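Local coordinates for protein Pcdhgb2 (Mus musculus, PDB 5SZR), which probably acts as a calcium-dependent cell-adhesion protein in forming and maintaining specific neuronal connections, seen here through its extracellular cadherin domains 3-6, at residues Thr79-Ala84 with His93-Val98; Val110-Val115 with Val128-Lys133; Ile132-Arg137 with Asn163-Val168; Val224-Pro229 with Ala282-Gln287; Arg289-Thr294 with Met311-Gly316. All blocks are in the same frame, centred on the assembly; numbering follows the deposited sequence. Where two conformers were deposited one is given.

Contact 1. Residues Thr79-Ala84 with His93-Val98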
# COMPACT_ATOMS: atom_id res chain seq x y z
N THR A 79 -64.28 -17.02 -21.08
CA THR A 79 -65.70 -17.35 -21.11
C THR A 79 -66.08 -17.68 -22.55
O THR A 79 -65.98 -16.82 -23.43
CB THR A 79 -66.54 -16.19 -20.57
OG1 THR A 79 -66.40 -16.12 -19.15
CG2 THR A 79 -68.01 -16.40 -20.91
N LEU A 80 -66.52 -18.91 -22.77
CA LEU A 80 -66.86 -19.40 -24.10
C LEU A 80 -68.36 -19.69 -24.16
O LEU A 80 -68.86 -20.52 -23.40
CB LEU A 80 -66.06 -20.66 -24.44
CG LEU A 80 -64.61 -20.51 -24.93
CD1 LEU A 80 -63.69 -19.97 -23.83
CD2 LEU A 80 -64.09 -21.84 -25.47
N ASN A 81 -69.06 -18.99 -25.04
CA ASN A 81 -70.47 -19.25 -25.30
C ASN A 81 -70.58 -19.92 -26.66
O ASN A 81 -70.09 -19.38 -27.66
CB ASN A 81 -71.28 -17.95 -25.26
CG ASN A 81 -71.08 -17.19 -23.97
OD1 ASN A 81 -71.18 -17.75 -22.88
ND2 ASN A 81 -70.80 -15.89 -24.09
N VAL A 82 -71.21 -21.09 -26.70
CA VAL A 82 -71.36 -21.87 -27.92
C VAL A 82 -72.84 -21.94 -28.28
O VAL A 82 -73.70 -22.15 -27.41
CB VAL A 82 -70.77 -23.28 -27.77
CG1 VAL A 82 -71.06 -24.13 -28.99
CG2 VAL A 82 -69.26 -23.20 -27.54
N GLU A 83 -73.13 -21.76 -29.56
CA GLU A 83 -74.49 -21.81 -30.09
C GLU A 83 -74.62 -23.02 -31.01
O GLU A 83 -73.84 -23.16 -31.96
CB GLU A 83 -74.83 -20.53 -30.84
CG GLU A 83 -76.23 -20.50 -31.40
CD GLU A 83 -76.36 -19.53 -32.56
OE1 GLU A 83 -75.36 -19.32 -33.27
OE2 GLU A 83 -77.47 -18.98 -32.74
N ALA A 84 -75.58 -23.89 -30.72
CA ALA A 84 -75.85 -25.07 -31.53
C ALA A 84 -77.09 -24.83 -32.38
O ALA A 84 -78.16 -24.49 -31.85
CB ALA A 84 -76.04 -26.30 -30.65
N HIS A 93 -77.94 -22.84 -26.55
CA HIS A 93 -76.67 -22.27 -26.13
C HIS A 93 -76.17 -22.94 -24.86
O HIS A 93 -76.95 -23.44 -24.05
CB HIS A 93 -76.78 -20.76 -25.89
CG HIS A 93 -77.51 -20.02 -26.97
ND1 HIS A 93 -78.88 -19.85 -26.96
CD2 HIS A 93 -77.06 -19.40 -28.09
CE1 HIS A 93 -79.24 -19.17 -28.03
NE2 HIS A 93 -78.15 -18.88 -28.73
N CYS A 94 -74.84 -22.95 -24.71
CA CYS A 94 -74.21 -23.34 -23.46
C CYS A 94 -72.93 -22.54 -23.29
O CYS A 94 -72.40 -21.97 -24.25
CB CYS A 94 -73.91 -24.84 -23.42
SG CYS A 94 -72.45 -25.33 -24.36
N SER A 95 -72.44 -22.48 -22.06
CA SER A 95 -71.25 -21.71 -21.73
C SER A 95 -70.19 -22.62 -21.13
O SER A 95 -70.50 -23.61 -20.45
CB SER A 95 -71.55 -20.56 -20.77
OG SER A 95 -72.22 -19.51 -21.44
N ILE A 96 -68.93 -22.28 -21.39
CA ILE A 96 -67.78 -23.04 -20.91
C ILE A 96 -66.81 -22.04 -20.28
O ILE A 96 -66.20 -21.24 -21.00
CB ILE A 96 -67.10 -23.83 -22.03
CG1 ILE A 96 -68.10 -24.81 -22.65
CG2 ILE A 96 -65.88 -24.56 -21.50
CD1 ILE A 96 -67.79 -25.14 -24.07
N GLN A 97 -66.68 -22.09 -18.96
CA GLN A 97 -65.80 -21.18 -18.24
C GLN A 97 -64.45 -21.85 -18.07
O GLN A 97 -64.33 -22.85 -17.35
CB GLN A 97 -66.42 -20.80 -16.89
CG GLN A 97 -67.67 -19.96 -17.05
CD GLN A 97 -68.26 -19.55 -15.73
OE1 GLN A 97 -67.58 -18.94 -14.90
NE2 GLN A 97 -69.53 -19.87 -15.53
N VAL A 98 -63.44 -21.32 -18.75
CA VAL A 98 -62.11 -21.91 -18.80
C VAL A 98 -61.23 -21.18 -17.79
O VAL A 98 -60.98 -19.98 -17.93
CB VAL A 98 -61.51 -21.84 -20.21
CG1 VAL A 98 -60.10 -22.40 -20.21
CG2 VAL A 98 -62.39 -22.59 -21.19
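Ser-95 OG donates to Asn-81 OD1 at 2.5 Å, a short bond between the side chains of a non-hydrogen-bonded pair. With CG anti to its carbonyl carbon (chi1 -54°), Asn-81 turns the amide oxygen to the serine and leaves ND2 to weak bonds with the carbonyls of His-45 and Asn-46. Replacing Asn-81 by alanine removes OD1 and ND2, and would probably leave the Ser-95 hydroxyl without this acceptor and the carbonyls of His-45 and Asn-46 without their weak donor. On the same face, CG of Glu-83 lies beside CD2 of the His-93 ring at 3.6 Å, carboxylate and imidazole planes nearly parallel (12° apart). The other face is apolar: Leu-80 CB meets Ile-96 CB at 4.1 Å, and Leu-80 CD1 reaches Val-98 CG2 at 3.9 Å. Backbone bonds of the Leu-80/Ile-96 and Val-82/Cys-94 pairs, Ile-96 N to Leu-80 O being 2.7 Å, close this antiparallel hairpin of a cadherin domain. Strict alternation thus gives a two-faced ribbon, polar on the Asn-81 side and hydrophobic where Leu-80, Val-82 and Ile-96 enter the core.

Contact 2. Residues Val110-Val115 with Val128-Lys133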
# COMPACT_ATOMS: atom_id res chain seq x y z
N VAL A 110 -33.99 -8.51 -9.88
CA VAL A 110 -33.42 -7.76 -8.76
C VAL A 110 -33.16 -6.33 -9.22
O VAL A 110 -32.52 -6.12 -10.26
CB VAL A 110 -32.13 -8.41 -8.25
CG1 VAL A 110 -31.73 -7.83 -6.90
CG2 VAL A 110 -32.29 -9.92 -8.15
N ILE A 111 -33.66 -5.36 -8.46
CA ILE A 111 -33.54 -3.95 -8.80
C ILE A 111 -32.68 -3.29 -7.73
O ILE A 111 -33.09 -3.20 -6.56
CB ILE A 111 -34.91 -3.26 -8.90
CG1 ILE A 111 -35.86 -4.09 -9.78
CG2 ILE A 111 -34.75 -1.86 -9.46
CD1 ILE A 111 -35.36 -4.31 -11.19
N VAL A 112 -31.49 -2.83 -8.12
CA VAL A 112 -30.50 -2.26 -7.21
C VAL A 112 -30.41 -0.76 -7.47
O VAL A 112 -30.17 -0.34 -8.61
CB VAL A 112 -29.12 -2.92 -7.40
CG1 VAL A 112 -28.12 -2.35 -6.42
CG2 VAL A 112 -29.23 -4.43 -7.26
N THR A 113 -30.60 0.04 -6.42
CA THR A 113 -30.48 1.49 -6.52
C THR A 113 -29.63 2.01 -5.36
O THR A 113 -29.37 1.30 -4.39
CB THR A 113 -31.84 2.19 -6.51
OG1 THR A 113 -32.53 1.89 -5.29
CG2 THR A 113 -32.69 1.75 -7.70
N SER A 114 -29.21 3.27 -5.50
CA SER A 114 -28.49 4.00 -4.46
C SER A 114 -27.27 3.23 -3.96
O SER A 114 -27.05 3.07 -2.75
CB SER A 114 -29.42 4.37 -3.30
OG SER A 114 -30.33 5.38 -3.68
N VAL A 115 -26.47 2.74 -4.90
CA VAL A 115 -25.20 2.13 -4.52
C VAL A 115 -24.23 3.22 -4.06
O VAL A 115 -24.01 4.21 -4.76
CB VAL A 115 -24.62 1.33 -5.69
CG1 VAL A 115 -23.28 0.70 -5.29
CG2 VAL A 115 -25.61 0.27 -6.14
N VAL A 128 -25.37 1.77 4.89
CA VAL A 128 -26.27 1.28 3.85
C VAL A 128 -25.58 1.44 2.50
O VAL A 128 -25.39 2.56 2.01
CB VAL A 128 -27.61 2.02 3.87
CG1 VAL A 128 -28.51 1.52 2.75
CG2 VAL A 128 -28.28 1.83 5.22
N ILE A 129 -25.21 0.32 1.88
CA ILE A 129 -24.49 0.35 0.62
C ILE A 129 -25.44 0.48 -0.56
O ILE A 129 -25.17 1.23 -1.51
CB ILE A 129 -23.62 -0.91 0.47
CG1 ILE A 129 -22.67 -1.05 1.66
CG2 ILE A 129 -22.82 -0.86 -0.82
CD1 ILE A 129 -21.82 -2.28 1.57
N ALA A 130 -26.56 -0.23 -0.53
CA ALA A 130 -27.44 -0.28 -1.69
C ALA A 130 -28.84 -0.66 -1.24
O ALA A 130 -29.03 -1.30 -0.20
CB ALA A 130 -26.93 -1.26 -2.74
N LEU A 131 -29.82 -0.25 -2.03
CA LEU A 131 -31.22 -0.60 -1.82
C LEU A 131 -31.63 -1.63 -2.86
O LEU A 131 -31.38 -1.45 -4.05
CB LEU A 131 -32.10 0.65 -1.90
CG LEU A 131 -31.74 1.71 -0.86
CD1 LEU A 131 -32.59 2.96 -1.04
CD2 LEU A 131 -31.89 1.16 0.55
N ILE A 132 -32.25 -2.72 -2.39
CA ILE A 132 -32.57 -3.87 -3.21
C ILE A 132 -34.09 -4.05 -3.23
O ILE A 132 -34.74 -4.00 -2.18
CB ILE A 132 -31.90 -5.15 -2.68
CG1 ILE A 132 -30.40 -4.92 -2.42
CG2 ILE A 132 -32.14 -6.32 -3.62
CD1 ILE A 132 -29.61 -4.52 -3.64
N LYS A 133 -34.65 -4.25 -4.42
CA LYS A 133 -36.07 -4.53 -4.60
C LYS A 133 -36.22 -5.71 -5.55
O LYS A 133 -35.48 -5.83 -6.52
CB LYS A 133 -36.81 -3.30 -5.15
CG LYS A 133 -38.32 -3.46 -5.16
CD LYS A 133 -38.99 -2.38 -6.01
CE LYS A 133 -40.47 -2.66 -6.18
NZ LYS A 133 -41.12 -1.75 -7.17
O HOH W 1 -27.55 3.36 0.14
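The carbonyl oxygens of Ser-114 and Ile-129 approach to 2.9 Å, two acceptors that cannot bond directly. A water donates to Ser-114 O at 2.9 Å and to Val-128 O at 3.0 Å, bridging the segments where backbone pairing has stopped. Pairing stops at Thr-113, where Ser-114 takes a left-handed conformation (phi 53°, psi 49°); on the other side of strand 128-135, Ile-129 and Ala-130 both face Leu-167 of strand 164-169, a classic beta bulge. Before that break the strands are regularly antiparallel: Ile-111 N to Lys-133 O is 2.7 Å, and Thr-113 and Leu-131 exchange two nearly straight N-H...O bonds. This is the A-strand switch of the cadherin beta-sandwich, in which 109-113 edges one sheet alongside 128-135 and the chain then crosses to the other sheet as 119-120. The inner face is close-packed. Ile-132 projects two branches: CD1 lies alongside Val-112 CG2 at 3.6 Å, and CG2, anti to the backbone N, touches Val-110 CG1 at 3.6 Å. Further along, the Ala-130 methyl sits 4.0 Å from Val-112 CG1 and likewise 4.0 Å from Val-115 CG2. Val-199 and Ile-201 of the opposing sheet cover Val-112.

Contact 3. Residues Ile132-Arg137 with Asn163-Val168. With CA (calcium ion), chain L.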
# COMPACT_ATOMS: atom_id res chain seq x y z
N ILE A 132 -32.25 -2.72 -2.39
CA ILE A 132 -32.57 -3.87 -3.21
C ILE A 132 -34.09 -4.05 -3.23
O ILE A 132 -34.74 -4.00 -2.18
CB ILE A 132 -31.90 -5.15 -2.68
CG1 ILE A 132 -30.40 -4.92 -2.42
CG2 ILE A 132 -32.14 -6.32 -3.62
CD1 ILE A 132 -29.61 -4.52 -3.64
N LYS A 133 -34.65 -4.25 -4.42
CA LYS A 133 -36.07 -4.53 -4.60
C LYS A 133 -36.22 -5.71 -5.55
O LYS A 133 -35.48 -5.83 -6.52
CB LYS A 133 -36.81 -3.30 -5.15
CG LYS A 133 -38.32 -3.46 -5.16
CD LYS A 133 -38.99 -2.38 -6.01
CE LYS A 133 -40.47 -2.66 -6.18
NZ LYS A 133 -41.12 -1.75 -7.17
N THR A 134 -37.19 -6.58 -5.27
CA THR A 134 -37.45 -7.74 -6.10
C THR A 134 -38.84 -7.66 -6.71
O THR A 134 -39.80 -7.22 -6.06
CB THR A 134 -37.32 -9.05 -5.32
OG1 THR A 134 -38.39 -9.15 -4.36
CG2 THR A 134 -36.00 -9.09 -4.59
N ARG A 135 -38.95 -8.10 -7.97
CA ARG A 135 -40.22 -8.29 -8.64
C ARG A 135 -40.31 -9.72 -9.14
O ARG A 135 -39.30 -10.38 -9.39
CB ARG A 135 -40.38 -7.31 -9.81
CG ARG A 135 -40.76 -5.89 -9.39
CD ARG A 135 -41.30 -5.09 -10.57
NE ARG A 135 -40.26 -4.76 -11.54
CZ ARG A 135 -39.59 -3.61 -11.55
NH1 ARG A 135 -38.64 -3.39 -12.46
NH2 ARG A 135 -39.86 -2.68 -10.64
N ASP A 136 -41.54 -10.21 -9.28
CA ASP A 136 -41.79 -11.52 -9.87
C ASP A 136 -43.20 -11.53 -10.43
O ASP A 136 -44.16 -11.39 -9.67
CB ASP A 136 -41.59 -12.64 -8.85
CG ASP A 136 -41.49 -14.02 -9.50
OD1 ASP A 136 -42.40 -14.40 -10.26
OD2 ASP A 136 -40.48 -14.72 -9.24
N ARG A 137 -43.32 -11.71 -11.74
CA ARG A 137 -44.60 -11.56 -12.41
C ARG A 137 -45.58 -12.69 -12.11
O ARG A 137 -46.76 -12.55 -12.42
CB ARG A 137 -44.38 -11.44 -13.92
CG ARG A 137 -43.48 -10.28 -14.33
CD ARG A 137 -43.50 -10.10 -15.84
NE ARG A 137 -44.87 -10.10 -16.34
CZ ARG A 137 -45.21 -10.25 -17.62
NH1 ARG A 137 -46.49 -10.25 -17.97
NH2 ARG A 137 -44.27 -10.42 -18.54
N ASN A 163 -40.05 -7.77 0.09
CA ASN A 163 -39.45 -7.50 -1.22
C ASN A 163 -38.50 -6.31 -1.20
O ASN A 163 -38.05 -5.87 -2.27
CB ASN A 163 -40.51 -7.27 -2.30
CG ASN A 163 -41.57 -8.35 -2.32
OD1 ASN A 163 -41.28 -9.52 -2.06
ND2 ASN A 163 -42.81 -7.96 -2.62
N TYR A 164 -38.16 -5.77 -0.03
CA TYR A 164 -37.24 -4.64 0.08
C TYR A 164 -36.10 -5.00 1.01
O TYR A 164 -36.33 -5.46 2.14
CB TYR A 164 -37.96 -3.38 0.57
CG TYR A 164 -38.91 -2.80 -0.45
CD1 TYR A 164 -38.48 -1.84 -1.36
CD2 TYR A 164 -40.23 -3.21 -0.52
CE1 TYR A 164 -39.34 -1.31 -2.31
CE2 TYR A 164 -41.10 -2.69 -1.45
CZ TYR A 164 -40.65 -1.74 -2.34
OH TYR A 164 -41.51 -1.22 -3.28
N TYR A 165 -34.87 -4.78 0.55
CA TYR A 165 -33.68 -5.10 1.33
C TYR A 165 -32.73 -3.91 1.34
O TYR A 165 -32.71 -3.09 0.42
CB TYR A 165 -32.94 -6.32 0.76
CG TYR A 165 -33.73 -7.62 0.77
CD1 TYR A 165 -33.64 -8.51 1.82
CD2 TYR A 165 -34.55 -7.95 -0.30
CE1 TYR A 165 -34.34 -9.69 1.82
CE2 TYR A 165 -35.27 -9.13 -0.31
CZ TYR A 165 -35.16 -10.00 0.76
OH TYR A 165 -35.87 -11.19 0.75
N LYS A 166 -31.94 -3.83 2.41
CA LYS A 166 -30.80 -2.93 2.49
C LYS A 166 -29.54 -3.77 2.60
O LYS A 166 -29.45 -4.63 3.49
CB LYS A 166 -30.92 -1.97 3.68
CG LYS A 166 -32.01 -0.93 3.53
CD LYS A 166 -32.00 0.06 4.68
CE LYS A 166 -33.24 0.94 4.66
NZ LYS A 166 -33.19 1.98 5.72
N LEU A 167 -28.61 -3.56 1.68
CA LEU A 167 -27.29 -4.18 1.77
C LEU A 167 -26.41 -3.33 2.67
O LEU A 167 -26.16 -2.16 2.37
CB LEU A 167 -26.67 -4.31 0.38
CG LEU A 167 -25.31 -5.02 0.32
CD1 LEU A 167 -25.45 -6.47 0.77
CD2 LEU A 167 -24.73 -4.95 -1.08
N VAL A 168 -25.96 -3.91 3.78
CA VAL A 168 -25.23 -3.16 4.79
C VAL A 168 -23.90 -3.84 5.09
O VAL A 168 -23.73 -5.05 4.91
CB VAL A 168 -26.04 -2.99 6.10
CG1 VAL A 168 -27.43 -2.44 5.79
CG2 VAL A 168 -26.13 -4.32 6.84
CA CA L . -41.47 -16.99 -10.63
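Ile-132 and Tyr-165 exchange two backbone bonds, Tyr-165 N to Ile-132 O at 2.8 Å and Ile-132 N to Tyr-165 O at 2.9 Å, each with an N-H...O angle of 167°. A longer bond, Thr-134 N to Asn-163 O at 3.2 Å, continues the pairing to the point where the second strand begins. On the outer face Lys-133 is fully extended, CG anti to the backbone N (chi1 -172°), and its methylenes run alongside Tyr-164. Its CG makes an off-centre CH-pi contact 4.2 Å from the centroid of the Tyr-164 ring, and CE comes within 3.4 Å of Tyr-164 OH. A serine in place of Lys-133 would probably uncover this part of the Tyr-164 ring and let the phenol turn more freely. On the inner face Ile-132 CB packs against Tyr-165 CB at 3.8 Å, while Thr-134 CG2 comes near the edge of the Tyr-165 ring. Beyond the paired residues, Asp-136 of the cadherin DXD motif binds a calcium ion with OD1 and OD2, both at 2.8 Å; side chains of Asn-104, Asp-138 and Asp-189 and the carbonyl oxygens of Cys-106 and Asn-142 complete the site. Strand 128-135 lies between 109-113 and 164-169 in its sheet, and Tyr-165 is packed by Leu-157 of strand 155-159 and Tyr-146 of strand 145-149 in the facing sheet.

Contact 4. Residues Val224-Pro229 with Ala282-Gln287. With CA (calcium ion), chain P; CA (calcium ion), chain Q.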
# COMPACT_ATOMS: atom_id res chain seq x y z
N VAL A 224 30.54 11.22 7.54
CA VAL A 224 30.89 12.31 6.63
C VAL A 224 32.35 12.69 6.87
O VAL A 224 32.72 13.10 7.98
CB VAL A 224 30.00 13.55 6.82
CG1 VAL A 224 30.24 14.55 5.69
CG2 VAL A 224 28.54 13.17 6.89
N ALA A 225 33.17 12.58 5.83
CA ALA A 225 34.57 12.95 5.94
C ALA A 225 34.70 14.45 6.15
O ALA A 225 34.03 15.26 5.50
CB ALA A 225 35.35 12.53 4.70
N GLU A 226 35.57 14.81 7.09
CA GLU A 226 35.92 16.20 7.37
C GLU A 226 36.28 16.95 6.10
O GLU A 226 36.69 16.35 5.10
CB GLU A 226 37.09 16.20 8.35
CG GLU A 226 37.65 17.51 8.78
CD GLU A 226 38.72 17.31 9.83
OE1 GLU A 226 39.57 16.41 9.65
OE2 GLU A 226 38.69 18.02 10.85
N ASN A 227 36.13 18.28 6.15
CA ASN A 227 36.53 19.20 5.09
C ASN A 227 35.72 19.00 3.81
O ASN A 227 36.15 19.41 2.73
CB ASN A 227 38.03 19.09 4.80
CG ASN A 227 38.87 19.34 6.03
OD1 ASN A 227 38.54 20.18 6.86
ND2 ASN A 227 39.96 18.59 6.17
N ASN A 228 34.56 18.37 3.94
CA ASN A 228 33.60 18.27 2.86
C ASN A 228 33.27 19.65 2.30
O ASN A 228 33.25 20.64 3.05
CB ASN A 228 32.33 17.62 3.37
CG ASN A 228 31.70 18.42 4.49
OD1 ASN A 228 32.24 18.49 5.60
ND2 ASN A 228 30.57 19.05 4.21
N PRO A 229 32.99 19.76 1.01
CA PRO A 229 32.47 21.01 0.48
C PRO A 229 31.12 21.31 1.11
O PRO A 229 30.37 20.39 1.47
CB PRO A 229 32.34 20.74 -1.02
CG PRO A 229 33.10 19.49 -1.28
CD PRO A 229 33.05 18.71 -0.02
N ALA A 282 31.53 23.06 5.81
CA ALA A 282 32.66 22.15 5.91
C ALA A 282 32.84 21.73 7.36
O ALA A 282 33.11 22.56 8.23
CB ALA A 282 33.93 22.81 5.38
N PHE A 283 32.69 20.43 7.63
CA PHE A 283 32.87 19.94 8.99
C PHE A 283 34.36 19.88 9.34
O PHE A 283 35.21 19.64 8.48
CB PHE A 283 32.23 18.56 9.14
CG PHE A 283 30.74 18.55 8.94
CD1 PHE A 283 30.11 17.46 8.38
CD2 PHE A 283 29.97 19.64 9.33
CE1 PHE A 283 28.73 17.44 8.20
CE2 PHE A 283 28.59 19.63 9.15
CZ PHE A 283 27.97 18.53 8.58
N ASP A 284 34.66 20.11 10.62
CA ASP A 284 36.02 20.08 11.15
C ASP A 284 36.04 19.09 12.31
O ASP A 284 35.52 19.39 13.39
CB ASP A 284 36.46 21.48 11.58
CG ASP A 284 37.85 21.51 12.20
OD1 ASP A 284 38.62 20.54 12.05
OD2 ASP A 284 38.19 22.54 12.83
N HIS A 285 36.63 17.92 12.07
CA HIS A 285 36.65 16.86 13.09
C HIS A 285 37.29 17.34 14.39
O HIS A 285 36.93 16.85 15.47
CB HIS A 285 37.38 15.64 12.55
CG HIS A 285 37.63 14.57 13.57
ND1 HIS A 285 36.72 13.57 13.83
CD2 HIS A 285 38.68 14.34 14.39
CE1 HIS A 285 37.20 12.77 14.77
NE2 HIS A 285 38.39 13.22 15.12
N GLU A 286 38.22 18.28 14.31
CA GLU A 286 38.89 18.76 15.51
C GLU A 286 37.99 19.64 16.37
O GLU A 286 38.25 19.76 17.58
CB GLU A 286 40.17 19.50 15.12
CG GLU A 286 41.35 18.57 14.80
CD GLU A 286 41.16 17.75 13.53
OE1 GLU A 286 40.81 18.34 12.48
OE2 GLU A 286 41.38 16.53 13.57
N GLN A 287 36.95 20.24 15.80
CA GLN A 287 35.99 21.02 16.59
C GLN A 287 34.83 20.16 17.08
O GLN A 287 34.45 20.25 18.25
CB GLN A 287 35.47 22.21 15.78
CG GLN A 287 36.48 23.33 15.60
CD GLN A 287 36.97 23.89 16.92
OE1 GLN A 287 36.18 24.17 17.82
NE2 GLN A 287 38.29 24.06 17.05
CA CA P . 40.30 19.64 10.65
CA CA Q . 41.86 16.07 11.29
O HOH W 2 39.17 21.24 9.26
O HOH W 3 42.17 21.27 11.41
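Asn-227 N donates to Phe-283 O at 2.9 Å where the chain, turned by a left-handed Asn-227 (phi 66°, psi 20°), runs beside the 282-287 loop without regular strand pairing. The two segments bring together the XEX glutamate and the DXE loop of a cadherin calcium site. Glu-226, extended with CG anti to the backbone N, spans two calcium ions: OE2 binds one at 2.3 Å, and OE1 reaches the other at a longer 2.8 Å. Glu-286 OE1 bridges both ions, OE2 adding a second grip on the second. Asp-284 OD1 joins the first ion at 2.4 Å and also accepts Glu-286 N from above the carboxylate plane, an Asx turn that helps place Glu-286. The 2.4 Å from His-285 N to Glu-226 OE2 is too short for that bond to be more than doubtful. Asp-320 serves both ions, while Asp-317, Asp-360 and the carbonyl oxygen of Arg-318 complete the second. Asn-227 sends ND2 to Asp-320, and its OD1 accepts from a calcium-bound water at 2.7 Å, a second-shell link. Farther from the metals, Val-224 CG1 touches the edge of the Phe-283 ring, and Phe-283 N donates to Asn-228 OD1 at 2.8 Å in a nearly straight bond.

Contact 5. Residues Arg289-Thr294 with Met311-Gly316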
# COMPACT_ATOMS: atom_id res chain seq x y z
N ARG A 289 33.14 16.09 16.70
CA ARG A 289 33.25 14.74 16.17
C ARG A 289 31.91 14.14 15.77
O ARG A 289 31.88 13.24 14.92
CB ARG A 289 33.92 13.83 17.21
CG ARG A 289 35.38 14.20 17.49
CD ARG A 289 35.76 13.91 18.94
NE ARG A 289 36.19 12.54 19.15
CZ ARG A 289 37.44 12.19 19.47
NH1 ARG A 289 38.37 13.12 19.61
NH2 ARG A 289 37.74 10.91 19.66
N SER A 290 30.80 14.63 16.34
CA SER A 290 29.51 13.99 16.13
C SER A 290 28.40 14.94 16.56
O SER A 290 28.59 15.77 17.45
CB SER A 290 29.42 12.68 16.92
OG SER A 290 28.20 12.02 16.68
N PHE A 291 27.24 14.81 15.91
CA PHE A 291 26.05 15.53 16.34
C PHE A 291 24.81 14.71 16.01
O PHE A 291 24.83 13.84 15.12
CB PHE A 291 25.96 16.93 15.72
CG PHE A 291 25.95 16.95 14.22
CD1 PHE A 291 24.76 16.98 13.52
CD2 PHE A 291 27.14 16.97 13.51
CE1 PHE A 291 24.75 17.01 12.13
CE2 PHE A 291 27.14 16.99 12.12
CZ PHE A 291 25.94 17.01 11.43
N GLN A 292 23.74 14.98 16.74
CA GLN A 292 22.50 14.24 16.63
C GLN A 292 21.41 15.09 15.99
O GLN A 292 21.40 16.32 16.11
CB GLN A 292 22.04 13.73 18.00
CG GLN A 292 22.22 12.24 18.17
CD GLN A 292 22.09 11.79 19.61
OE1 GLN A 292 22.42 12.54 20.54
NE2 GLN A 292 21.63 10.56 19.81
N LEU A 293 20.47 14.41 15.34
CA LEU A 293 19.49 15.05 14.47
C LEU A 293 18.21 14.24 14.51
O LEU A 293 18.25 13.01 14.49
CB LEU A 293 20.04 15.13 13.04
CG LEU A 293 19.49 16.15 12.06
CD1 LEU A 293 19.82 17.55 12.54
CD2 LEU A 293 20.06 15.89 10.68
N THR A 294 17.07 14.93 14.56
CA THR A 294 15.76 14.27 14.50
C THR A 294 14.99 14.80 13.29
O THR A 294 14.64 15.98 13.24
CB THR A 294 14.96 14.50 15.78
OG1 THR A 294 15.58 13.78 16.86
CG2 THR A 294 13.54 13.98 15.61
N MET A 311 18.76 10.61 13.53
CA MET A 311 19.96 10.48 12.72
C MET A 311 21.16 10.96 13.52
O MET A 311 21.11 12.03 14.14
CB MET A 311 19.85 11.28 11.42
CG MET A 311 21.14 11.30 10.62
SD MET A 311 21.03 12.27 9.11
CE MET A 311 20.20 11.12 8.02
N ARG A 312 22.22 10.16 13.52
CA ARG A 312 23.50 10.56 14.09
C ARG A 312 24.52 10.70 12.97
O ARG A 312 24.62 9.83 12.10
CB ARG A 312 23.98 9.56 15.14
CG ARG A 312 25.35 9.91 15.71
CD ARG A 312 25.76 8.98 16.84
NE ARG A 312 25.05 9.26 18.09
CZ ARG A 312 25.43 10.20 18.96
NH1 ARG A 312 26.50 10.95 18.71
NH2 ARG A 312 24.73 10.39 20.07
N VAL A 313 25.28 11.79 13.00
CA VAL A 313 26.26 12.09 11.97
C VAL A 313 27.64 12.06 12.62
O VAL A 313 27.91 12.80 13.57
CB VAL A 313 25.98 13.46 11.32
CG1 VAL A 313 27.04 13.78 10.28
CG2 VAL A 313 24.59 13.46 10.69
N LEU A 314 28.51 11.19 12.11
CA LEU A 314 29.87 11.05 12.61
C LEU A 314 30.83 11.76 11.66
O LEU A 314 30.95 11.38 10.49
CB LEU A 314 30.25 9.57 12.76
CG LEU A 314 29.59 8.86 13.95
CD1 LEU A 314 29.81 7.36 13.89
CD2 LEU A 314 30.14 9.43 15.25
N VAL A 315 31.49 12.79 12.16
CA VAL A 315 32.45 13.55 11.37
C VAL A 315 33.76 12.78 11.35
O VAL A 315 34.36 12.51 12.40
CB VAL A 315 32.64 14.96 11.95
CG1 VAL A 315 33.69 15.72 11.16
CG2 VAL A 315 31.31 15.71 11.96
N GLY A 316 34.21 12.41 10.15
CA GLY A 316 35.38 11.56 10.01
C GLY A 316 36.68 12.36 10.04
O GLY A 316 36.77 13.45 9.49
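Phe-291 and Val-313 form the tight part of this contact, their side chains lying side by side on the buried face. Val-313 CB sits over one face of the phenyl ring, 3.8 Å from its centroid and offset toward the rim, a CH-pi contact; Val-315 CG2 lies at the ring edge. The aromatic group gets there because Phe-291 CG stands between the backbone N and the carbonyl carbon (chi1 58°). Phe-283 meets the same ring edge-to-face. Nearby, Leu-293 CD2 packs on Met-311 SD at 4.1 Å. These residues belong to the hairpin of strands 290-299 and 306-316, the F and G strands of a cadherin domain, where Met-311 N to Leu-293 O is 2.6 Å and Val-313 N to Phe-291 O is 3.0 Å. The opposite face, partly open to solvent, is looser and polar. Arg-312 bends at chi3 to bring NH1 to Ser-290 OG at 2.9 Å, the hydroxyl lying close to the guanidinium plane. That hydroxyl in turn donates to Val-313 O at 3.2 Å, from 49° above the carbonyl plane, and the same oxygen accepts Phe-291 N, which lies in the plane. Gln-292 covers one guanidinium face with its CG, which is 3.7 Å from Arg-312 NH2. Leu-314 CD2 flanks Ser-290 OG.

The contacts follow one another along an elongated chain of cadherin domains, contact 1 lying about 117 Å from contact 4 between centres. Contacts 2 and 3 share Ile-132 and Lys-133, with centres about 8 Å apart, and together cover three neighbouring strands of one sheet; the shared strand leads to the calcium ion at Asp-136, at the junction with the domain of contact 1. Contacts 4 and 5, centres about 11 Å apart, meet within a single domain: His-285 ND1 bonds to Val-315 O at 3.0 Å, and Phe-283 CB packs on Val-315 CG1 at 3.8 Å. Contact 5 thus backs the calcium-binding loop of contact 4, the side chain of Val-315 being about 8 Å from a calcium ion.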